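Local coordinates for proteasome protein (Corynebacterium glutamicum ATCC 13032, PDB 2P90) that is of unknown function but belongs to the PAC2 family, which includes proteasome assembly chaperones, at residues N121-V124 with D125-K129; L181-E184 with K185-D189; E239-H242 with R243-E247; Q256-V259 with G260-Q264. All blocks are in the same frame, centred on the assembly; numbering follows the deposited sequence.

Interaction 1 of 4, residues N121-V124 with D125-K129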
loop_
_atom_site.group_PDB
_atom_site.type_symbol
_atom_site.label_atom_id
_atom_site.label_comp_id
_atom_site.label_asym_id
_atom_site.label_seq_id
_atom_site.Cartn_x
_atom_site.Cartn_y
_atom_site.Cartn_z
ATOM N N ASN B 121 20.447 5.984 4.169
ATOM C CA ASN B 121 21.708 6.537 3.686
ATOM C C ASN B 121 21.746 8.058 3.495
ATOM O O ASN B 121 22.734 8.665 3.809
ATOM C CB ASN B 121 22.210 5.792 2.454
ATOM C CG ASN B 121 22.734 4.398 2.806
ATOM O OD1 ASN B 121 23.709 4.262 3.540
ATOM N ND2 ASN B 121 22.090 3.368 2.291
ATOM N N ALA B 122 20.682 8.660 2.968
ATOM C CA ALA B 122 20.621 10.096 2.796
ATOM C C ALA B 122 20.627 10.795 4.161
ATOM O O ALA B 122 21.236 11.880 4.337
ATOM C CB ALA B 122 19.365 10.483 2.006
ATOM N N VAL B 123 19.946 10.170 5.129
ATOM C CA VAL B 123 19.915 10.730 6.460
ATOM C C VAL B 123 21.296 10.667 7.150
ATOM O O VAL B 123 21.712 11.647 7.798
ATOM C CB VAL B 123 18.757 10.209 7.345
ATOM C CG1 VAL B 123 18.904 10.788 8.751
ATOM C CG2 VAL B 123 17.425 10.666 6.763
ATOM N N VAL B 124 22.018 9.560 6.975
ATOM C CA VAL B 124 23.359 9.533 7.507
ATOM C C VAL B 124 24.311 10.520 6.835
ATOM O O VAL B 124 25.118 11.106 7.529
ATOM C CB VAL B 124 23.981 8.124 7.775
ATOM C CG1 VAL B 124 22.926 7.084 8.069
ATOM C CG2 VAL B 124 24.856 7.701 6.662
ATOM N N ASP B 125 24.182 10.772 5.532
ATOM C CA ASP B 125 25.010 11.820 4.923
ATOM C C ASP B 125 24.714 13.193 5.521
ATOM O O ASP B 125 25.591 14.064 5.546
ATOM C CB ASP B 125 24.837 11.940 3.405
ATOM C CG ASP B 125 25.160 10.660 2.657
ATOM O OD1 ASP B 125 26.063 9.871 3.093
ATOM O OD2 ASP B 125 24.478 10.459 1.616
ATOM N N LEU B 126 23.467 13.392 5.958
ATOM C CA LEU B 126 23.079 14.670 6.527
ATOM C C LEU B 126 23.617 14.832 7.952
ATOM O O LEU B 126 24.060 15.941 8.302
ATOM C CB LEU B 126 21.562 14.913 6.453
ATOM C CG LEU B 126 20.974 15.244 5.081
ATOM C CD1 LEU B 126 19.448 15.142 5.096
ATOM C CD2 LEU B 126 21.436 16.612 4.608
ATOM N N VAL B 127 23.608 13.753 8.749
ATOM C CA VAL B 127 24.187 13.836 10.078
ATOM C C VAL B 127 25.707 14.104 10.056
ATOM O O VAL B 127 26.221 14.866 10.903
ATOM C CB VAL B 127 23.806 12.667 11.073
ATOM C CG1 VAL B 127 22.497 11.992 10.724
ATOM C CG2 VAL B 127 24.963 11.680 11.343
ATOM N N GLU B 128 26.402 13.494 9.093
ATOM C CA GLU B 128 27.796 13.825 8.855
ATOM C C GLU B 128 27.964 15.262 8.402
ATOM O O GLU B 128 28.748 16.019 8.997
ATOM C CB GLU B 128 28.455 12.849 7.870
ATOM C CG GLU B 128 29.228 11.752 8.608
ATOM C CD GLU B 128 28.944 10.362 8.051
ATOM O OE1 GLU B 128 28.629 10.241 6.833
ATOM O OE2 GLU B 128 29.048 9.383 8.825
ATOM N N LYS B 129 27.209 15.637 7.368
ATOM C CA LYS B 129 27.234 16.984 6.844
ATOM C C LYS B 129 27.142 18.021 7.982
ATOM O O LYS B 129 27.839 19.017 7.980
ATOM C CB LYS B 129 26.089 17.162 5.839
ATOM C CG LYS B 129 26.204 18.370 4.914
ATOM C CD LYS B 129 27.284 18.140 3.872
ATOM C CE LYS B 129 27.741 19.447 3.195
ATOM N NZ LYS B 129 28.780 20.270 3.923
#
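Val123 and Val127 sit one turn apart on helix 116-129, and their CG1 methyls face each other at 4.3 Å, a loose apolar contact along the buried side. In Val127 a chi1 of -24° leaves CG1 close to eclipsing the backbone N and crowds it to 3.0 Å from Val123 O, a tight and probably strained approach. That same oxygen accepts the N-H of Val127 at 3.0 Å, and a second, weak bond from Leu126 N. Leu126 rests its CG over Ala122 O at 3.5 Å, its branch directed to the flank where Phe61, Tyr9 and Leu11 pack. On the outer flank the Asp125 carboxylate folds back near Asn121, OD2 3.3 Å from Asn121 O; both are acceptors and are not bonded, the bond to that oxygen coming from Asp125 N. Glu128 bends at chi2 and brings OE1 to 3.7 Å from Val124 O; its OE2 forms a salt bridge with Lys192. Val123 and Val124 reach over to Leu183 of helix 179-189. The whole is the last two and a half turns of an amphipathic alpha-helix, wedged between helix 179-189 and the strands 9-11 and 54-61 of the mixed sheet.

Interaction 2 of 4, residues L181-E184 with K185-D189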
loop_
_atom_site.group_PDB
_atom_site.type_symbol
_atom_site.label_atom_id
_atom_site.label_comp_id
_atom_site.label_asym_id
_atom_site.label_seq_id
_atom_site.Cartn_x
_atom_site.Cartn_y
_atom_site.Cartn_z
ATOM N N LEU B 181 13.991 2.564 12.454
ATOM C CA LEU B 181 14.750 1.414 12.972
ATOM C C LEU B 181 15.897 1.033 12.026
ATOM O O LEU B 181 17.032 0.805 12.474
ATOM C CB LEU B 181 13.842 0.216 13.236
ATOM C CG LEU B 181 12.952 0.379 14.481
ATOM C CD1 LEU B 181 11.791 -0.558 14.464
ATOM C CD2 LEU B 181 13.768 0.197 15.781
ATOM N N MET B 182 15.624 1.042 10.718
ATOM C CA MET B 182 16.674 0.837 9.713
ATOM C C MET B 182 17.752 1.913 9.883
ATOM O O MET B 182 18.948 1.627 9.790
ATOM C CB MET B 182 16.109 0.866 8.266
ATOM C CG MET B 182 17.182 0.506 7.201
ATOM S SD MET B 182 16.759 0.337 5.439
ATOM C CE MET B 182 15.750 -1.125 5.506
ATOM N N LEU B 183 17.332 3.158 10.091
ATOM C CA LEU B 183 18.285 4.245 10.193
ATOM C C LEU B 183 19.150 4.074 11.459
ATOM O O LEU B 183 20.381 4.296 11.421
ATOM C CB LEU B 183 17.565 5.586 10.183
ATOM C CG LEU B 183 18.306 6.828 10.659
ATOM C CD1 LEU B 183 19.491 7.170 9.747
ATOM C CD2 LEU B 183 17.330 8.047 10.830
ATOM N N GLU B 184 18.500 3.645 12.544
ATOM C CA GLU B 184 19.174 3.335 13.808
ATOM C C GLU B 184 20.246 2.297 13.591
ATOM O O GLU B 184 21.385 2.538 13.945
ATOM C CB GLU B 184 18.206 2.817 14.874
ATOM C CG GLU B 184 17.330 3.881 15.472
ATOM C CD GLU B 184 16.694 3.398 16.737
ATOM O OE1 GLU B 184 17.469 3.038 17.671
ATOM O OE2 GLU B 184 15.449 3.394 16.822
ATOM N N LYS B 185 19.885 1.162 12.990
ATOM C CA LYS B 185 20.849 0.112 12.715
ATOM C C LYS B 185 22.026 0.584 11.860
ATOM O O LYS B 185 23.149 0.174 12.094
ATOM C CB LYS B 185 20.178 -1.117 12.102
ATOM C CG LYS B 185 20.886 -2.412 12.496
ATOM C CD LYS B 185 20.364 -3.616 11.742
ATOM C CE LYS B 185 21.387 -4.759 11.790
ATOM N NZ LYS B 185 22.727 -4.351 11.255
ATOM N N LEU B 186 21.782 1.464 10.892
ATOM C CA LEU B 186 22.870 1.957 10.038
ATOM C C LEU B 186 23.829 2.940 10.769
ATOM O O LEU B 186 25.038 2.993 10.492
ATOM C CB LEU B 186 22.287 2.602 8.785
ATOM C CG LEU B 186 23.225 3.127 7.702
ATOM C CD1 LEU B 186 24.045 1.988 7.038
ATOM C CD2 LEU B 186 22.436 3.895 6.660
ATOM N N LEU B 187 23.270 3.726 11.681
ATOM C CA LEU B 187 24.047 4.673 12.472
ATOM C C LEU B 187 24.936 3.862 13.399
ATOM O O LEU B 187 26.142 4.042 13.383
ATOM C CB LEU B 187 23.140 5.663 13.234
ATOM C CG LEU B 187 22.578 6.827 12.409
ATOM C CD1 LEU B 187 21.360 7.514 13.027
ATOM C CD2 LEU B 187 23.667 7.842 12.098
ATOM N N LYS B 188 24.353 2.925 14.138
ATOM C CA LYS B 188 25.132 1.965 14.918
ATOM C C LYS B 188 26.285 1.342 14.097
ATOM O O LYS B 188 27.466 1.560 14.415
ATOM C CB LYS B 188 24.226 0.892 15.519
ATOM C CG LYS B 188 24.967 -0.206 16.268
ATOM C CD LYS B 188 23.987 -1.259 16.788
ATOM C CE LYS B 188 23.638 -2.292 15.699
ATOM N NZ LYS B 188 24.425 -3.587 15.819
ATOM N N ASP B 189 25.944 0.611 13.033
ATOM C CA ASP B 189 26.921 -0.062 12.187
ATOM C C ASP B 189 27.990 0.884 11.659
ATOM O O ASP B 189 29.096 0.463 11.340
ATOM C CB ASP B 189 26.227 -0.731 10.990
ATOM C CG ASP B 189 25.332 -1.890 11.388
ATOM O OD1 ASP B 189 25.310 -2.251 12.585
ATOM O OD2 ASP B 189 24.646 -2.446 10.494
#
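Helix 179-189 packs beside the mixed sheet of the PAC2 fold, and here its final turns are joined by i to i+4 contacts. Leu183 and Leu187 slant past each other on the buried side, CD1 to CD1 at 3.8 Å. Leu187 turns CG anti to its carbonyl carbon (chi1 -79°), which carries the branch back over the previous turn, with CG 3.5 Å from Leu183 O; Leu183 holds its own CG anti to the backbone N and sends CD1 forward to meet it. Four backbone bonds, from Lys185 N to Lys188 N, join the turns. Glu184 is buried and extended beyond CG, and its OE2 is hydrogen-bonded to Tyr139 OH on strand 134-143. At the helix end Lys185 NZ makes a salt bridge of 2.8 Å with Asp189 OD2, one turn on, while Lys188 NZ reaches Asp189 OD1 in a long one of 3.6 Å; both carboxylate oxygens thus face a lysine. Lys185 and Lys188 also pack on Thr84 and Val83 of a neighbouring subunit. An apolar leucine pair on one flank and an i to i+4 lysine-aspartate bridge on another are typical of an amphipathic alpha-helix, here lying between the sheet and a subunit interface.

Interaction 3 of 4, residues E239-H242 with R243-E247; sequences EKVH and RQLME
His242 and Met246, one turn apart on helix 232-250, make the aromatic contact of this segment. The Met246 chain crosses the imidazole obliquely: SD stands 4.2 Å from the centroid of the His242 ring, 53° off its normal, and CG approaches off-centre in a CH-pi contact 4.1 Å from that centroid. The CG of His242 is anti to its backbone N (chi1 -169°), which swings the ring alongside the next turn, where SD comes 3.5 Å from CD2 of His242.

The apolar contact between the two turns is Val241 with Leu245, which lie side by side and point the same way, with Val241 CG2 3.7 Å from Leu245 CD2.

The polar part centres on Arg243. Its guanidinium folds back along the helix, one face meeting Glu239 O and Lys240 CA, each offset toward the rim. Its NH2 donates to a water 3.0 Å away, and this water in turn gives a weak bond to Glu239 OE1, so acid and guanidinium are linked through solvent.

Backbone bonds follow the i to i+4 pattern; that from Met246 N to His242 O is the shortest at 2.7 Å.

Glu239, Lys240, Arg243, Gln244 and Met246 face the surface, whereas Val241 and Leu245 rest on Tyr210, Leu245 also meets Val205, both from the loop between strand 194-202 and helix 211-225, and the His242 ring meets that of His147; helix 253-276 follows in the chain.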
loop_
_atom_site.group_PDB
_atom_site.type_symbol
_atom_site.label_atom_id
_atom_site.label_comp_id
_atom_site.label_asym_id
_atom_site.label_seq_id
_atom_site.Cartn_x
_atom_site.Cartn_y
_atom_site.Cartn_z
ATOM N N GLU B 239 -3.780 17.582 31.631
ATOM C CA GLU B 239 -4.682 17.658 32.773
ATOM C C GLU B 239 -6.124 17.632 32.300
ATOM O O GLU B 239 -6.994 17.096 32.980
ATOM C CB GLU B 239 -4.411 18.924 33.574
ATOM C CG GLU B 239 -3.038 18.940 34.255
ATOM C CD GLU B 239 -2.581 20.338 34.734
ATOM O OE1 GLU B 239 -3.268 21.366 34.445
ATOM O OE2 GLU B 239 -1.512 20.399 35.397
ATOM N N LYS B 240 -6.367 18.199 31.123
ATOM C CA LYS B 240 -7.709 18.272 30.558
ATOM C C LYS B 240 -8.143 16.910 30.017
ATOM O O LYS B 240 -9.295 16.508 30.246
ATOM C CB LYS B 240 -7.796 19.391 29.509
ATOM C CG LYS B 240 -9.060 19.437 28.682
ATOM C CD LYS B 240 -10.089 20.425 29.238
ATOM C CE LYS B 240 -11.144 20.808 28.161
ATOM N NZ LYS B 240 -10.584 21.618 27.001
ATOM N N VAL B 241 -7.237 16.184 29.347
ATOM C CA VAL B 241 -7.540 14.782 28.946
ATOM C C VAL B 241 -7.649 13.801 30.142
ATOM O O VAL B 241 -8.493 12.913 30.144
ATOM C CB VAL B 241 -6.658 14.232 27.741
ATOM C CG1 VAL B 241 -5.323 14.867 27.730
ATOM C CG2 VAL B 241 -6.496 12.704 27.791
ATOM N N HIS B 242 -6.825 13.995 31.162
ATOM C CA HIS B 242 -6.956 13.232 32.384
ATOM C C HIS B 242 -8.363 13.347 33.013
ATOM O O HIS B 242 -8.966 12.336 33.413
ATOM C CB HIS B 242 -5.879 13.643 33.396
ATOM C CG HIS B 242 -5.787 12.720 34.567
ATOM N ND1 HIS B 242 -5.325 11.422 34.457
ATOM C CD2 HIS B 242 -6.110 12.902 35.873
ATOM C CE1 HIS B 242 -5.368 10.847 35.648
ATOM N NE2 HIS B 242 -5.840 11.723 36.523
ATOM N N ARG B 243 -8.871 14.581 33.084
ATOM C CA ARG B 243 -10.183 14.836 33.668
ATOM C C ARG B 243 -11.309 14.194 32.859
ATOM O O ARG B 243 -12.261 13.639 33.444
ATOM C CB ARG B 243 -10.424 16.335 33.903
ATOM C CG ARG B 243 -9.483 16.960 34.948
ATOM C CD ARG B 243 -9.916 18.391 35.379
ATOM N NE ARG B 243 -9.842 19.387 34.300
ATOM C CZ ARG B 243 -8.794 20.185 34.059
ATOM N NH1 ARG B 243 -7.699 20.126 34.829
ATOM N NH2 ARG B 243 -8.842 21.058 33.045
ATOM N N GLN B 244 -11.189 14.218 31.533
ATOM C CA GLN B 244 -12.170 13.526 30.691
ATOM C C GLN B 244 -12.144 12.012 30.920
ATOM O O GLN B 244 -13.186 11.334 30.882
ATOM C CB GLN B 244 -11.967 13.864 29.218
ATOM C CG GLN B 244 -12.062 15.362 28.946
ATOM C CD GLN B 244 -11.562 15.756 27.556
ATOM O OE1 GLN B 244 -10.420 15.453 27.174
ATOM N NE2 GLN B 244 -12.419 16.446 26.798
ATOM N N LEU B 245 -10.946 11.505 31.189
ATOM C CA LEU B 245 -10.726 10.098 31.457
ATOM C C LEU B 245 -11.202 9.710 32.845
ATOM O O LEU B 245 -11.731 8.625 33.020
ATOM C CB LEU B 245 -9.246 9.750 31.286
ATOM C CG LEU B 245 -8.661 9.048 30.050
ATOM C CD1 LEU B 245 -9.542 9.000 28.792
ATOM C CD2 LEU B 245 -7.291 9.635 29.771
ATOM N N MET B 246 -11.004 10.589 33.825
ATOM C CA MET B 246 -11.510 10.329 35.179
ATOM C C MET B 246 -13.031 10.188 35.146
ATOM O O MET B 246 -13.589 9.223 35.657
ATOM C CB MET B 246 -11.092 11.416 36.164
ATOM C CG MET B 246 -9.619 11.401 36.572
ATOM S SD MET B 246 -9.143 12.884 37.530
ATOM C CE MET B 246 -9.086 12.247 39.223
ATOM N N GLU B 247 -13.674 11.153 34.504
ATOM C CA GLU B 247 -15.116 11.213 34.350
ATOM C C GLU B 247 -15.689 9.950 33.707
ATOM O O GLU B 247 -16.736 9.474 34.127
ATOM C CB GLU B 247 -15.493 12.456 33.535
ATOM C CG GLU B 247 -16.991 12.727 33.467
ATOM C CD GLU B 247 -17.364 13.934 32.594
ATOM O OE1 GLU B 247 -16.452 14.583 31.995
ATOM O OE2 GLU B 247 -18.589 14.219 32.515
HETATM O O HOH W 1 -6.029 21.976 32.599
#

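Interaction 4 of 4, residues Q256-V259 with G260-Q264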
loop_
_atom_site.group_PDB
_atom_site.type_symbol
_atom_site.label_atom_id
_atom_site.label_comp_id
_atom_site.label_asym_id
_atom_site.label_seq_id
_atom_site.Cartn_x
_atom_site.Cartn_y
_atom_site.Cartn_z
ATOM N N GLN B 256 -13.434 0.718 35.954
ATOM C CA GLN B 256 -12.692 0.921 37.208
ATOM C C GLN B 256 -11.827 -0.296 37.589
ATOM O O GLN B 256 -10.738 -0.178 38.175
ATOM C CB GLN B 256 -13.664 1.227 38.350
ATOM C CG GLN B 256 -14.074 2.686 38.462
ATOM C CD GLN B 256 -15.490 2.865 39.013
ATOM O OE1 GLN B 256 -16.201 3.812 38.645
ATOM N NE2 GLN B 256 -15.917 1.937 39.877
ATOM N N ARG B 257 -12.370 -1.458 37.250
ATOM C CA ARG B 257 -11.808 -2.757 37.518
ATOM C C ARG B 257 -10.589 -2.971 36.623
ATOM O O ARG B 257 -9.525 -3.387 37.087
ATOM C CB ARG B 257 -12.906 -3.789 37.265
ATOM C CG ARG B 257 -12.471 -5.221 36.957
ATOM C CD ARG B 257 -13.464 -6.251 37.571
ATOM N NE ARG B 257 -14.883 -5.876 37.417
ATOM C CZ ARG B 257 -15.597 -5.151 38.292
ATOM N NH1 ARG B 257 -15.042 -4.689 39.409
ATOM N NH2 ARG B 257 -16.882 -4.875 38.043
ATOM N N VAL B 258 -10.749 -2.631 35.347
ATOM C CA VAL B 258 -9.690 -2.707 34.352
ATOM C C VAL B 258 -8.521 -1.754 34.625
ATOM O O VAL B 258 -7.365 -2.135 34.444
ATOM C CB VAL B 258 -10.274 -2.496 32.935
ATOM C CG1 VAL B 258 -9.158 -2.190 31.882
ATOM C CG2 VAL B 258 -11.117 -3.723 32.538
ATOM N N VAL B 259 -8.823 -0.537 35.077
ATOM C CA VAL B 259 -7.805 0.462 35.445
ATOM C C VAL B 259 -6.991 0.041 36.686
ATOM O O VAL B 259 -5.754 0.121 36.680
ATOM C CB VAL B 259 -8.449 1.902 35.635
ATOM C CG1 VAL B 259 -7.426 2.949 36.123
ATOM C CG2 VAL B 259 -9.118 2.357 34.323
ATOM N N GLY B 260 -7.687 -0.410 37.732
ATOM C CA GLY B 260 -7.045 -0.907 38.958
ATOM C C GLY B 260 -6.135 -2.107 38.750
ATOM O O GLY B 260 -5.078 -2.203 39.368
ATOM N N ALA B 261 -6.533 -3.026 37.877
ATOM C CA ALA B 261 -5.667 -4.155 37.513
ATOM C C ALA B 261 -4.372 -3.717 36.768
ATOM O O ALA B 261 -3.291 -4.254 37.023
ATOM C CB ALA B 261 -6.441 -5.183 36.718
ATOM N N LEU B 262 -4.479 -2.736 35.880
ATOM C CA LEU B 262 -3.286 -2.132 35.248
ATOM C C LEU B 262 -2.425 -1.338 36.237
ATOM O O LEU B 262 -1.193 -1.274 36.086
ATOM C CB LEU B 262 -3.659 -1.245 34.050
ATOM C CG LEU B 262 -4.379 -1.891 32.850
ATOM C CD1 LEU B 262 -5.038 -0.825 31.904
ATOM C CD2 LEU B 262 -3.428 -2.829 32.074
ATOM N N GLU B 263 -3.075 -0.741 37.237
ATOM C CA GLU B 263 -2.396 -0.004 38.302
ATOM C C GLU B 263 -1.528 -0.926 39.139
ATOM O O GLU B 263 -0.396 -0.568 39.494
ATOM C CB GLU B 263 -3.411 0.700 39.198
ATOM C CG GLU B 263 -4.021 1.947 38.552
ATOM C CD GLU B 263 -5.125 2.603 39.384
ATOM O OE1 GLU B 263 -5.460 2.091 40.492
ATOM O OE2 GLU B 263 -5.660 3.637 38.922
ATOM N N GLN B 264 -2.061 -2.118 39.417
ATOM C CA GLN B 264 -1.381 -3.126 40.221
ATOM C C GLN B 264 -0.178 -3.666 39.458
ATOM O O GLN B 264 0.939 -3.688 39.969
ATOM C CB GLN B 264 -2.348 -4.261 40.583
ATOM C CG GLN B 264 -2.110 -4.838 41.974
ATOM C CD GLN B 264 -3.049 -6.014 42.342
ATOM O OE1 GLN B 264 -3.709 -6.621 41.464
ATOM N NE2 GLN B 264 -3.088 -6.356 43.647
#
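The backbone from Gln256 to Gln264 is regular alpha-helix, its i to i+4 bonds ranging from 2.9 Å for Glu263 N to Val259 O to 3.3 Å for Leu262 N to Val258 O. Val259 and Glu263 carry the side-chain contact. Glu263 is extended beyond CG, which is anti to its carbonyl carbon (chi1 -75°); the chain therefore leans over the preceding turn, with CG 3.1 Å from Val259 O and OE2 3.4 Å from the CG1 methyl of Val259. The polar partner of OE2 is Thr148 OG1, to which it is hydrogen-bonded. The segment belongs to helix 253-276, the last helix of the modelled chain, which follows helix 232-250, and its inner flank lies on the loop residues Thr144, Thr148 and Arg149, with Tyr204 beside Leu262. Val259 also touches Thr249 of the preceding helix 232-250. On another flank Val258 and Leu262 meet loosely, CG1 to CD1 at 4.3 Å, and Leu262 CG rests 3.4 Å from Val258 O. Ala261 adds its methyl beside Arg257 O at 3.6 Å.

All four interactions join successive turns within one helix, but their settings differ. Interaction 1 is mostly buried, interaction 2 partly so, and these two touch: Leu186 packs on Asn121 and Val124, tying helices 116-129 and 179-189 together beside the sheet. Interaction 3 is a surface contact and interaction 4 partly buried; their helices are consecutive in the chain, with nearest atoms about 7 Å apart, and both lie far from interaction 1. Chemistry follows place: valines and leucines dominate the first pair, with a salt-bridge network at the end of interaction 2, whereas interaction 3 relies on a sulfur-aromatic pair and a water link, and interaction 4 on a valine-glutamate contact beside a loose valine-leucine pair.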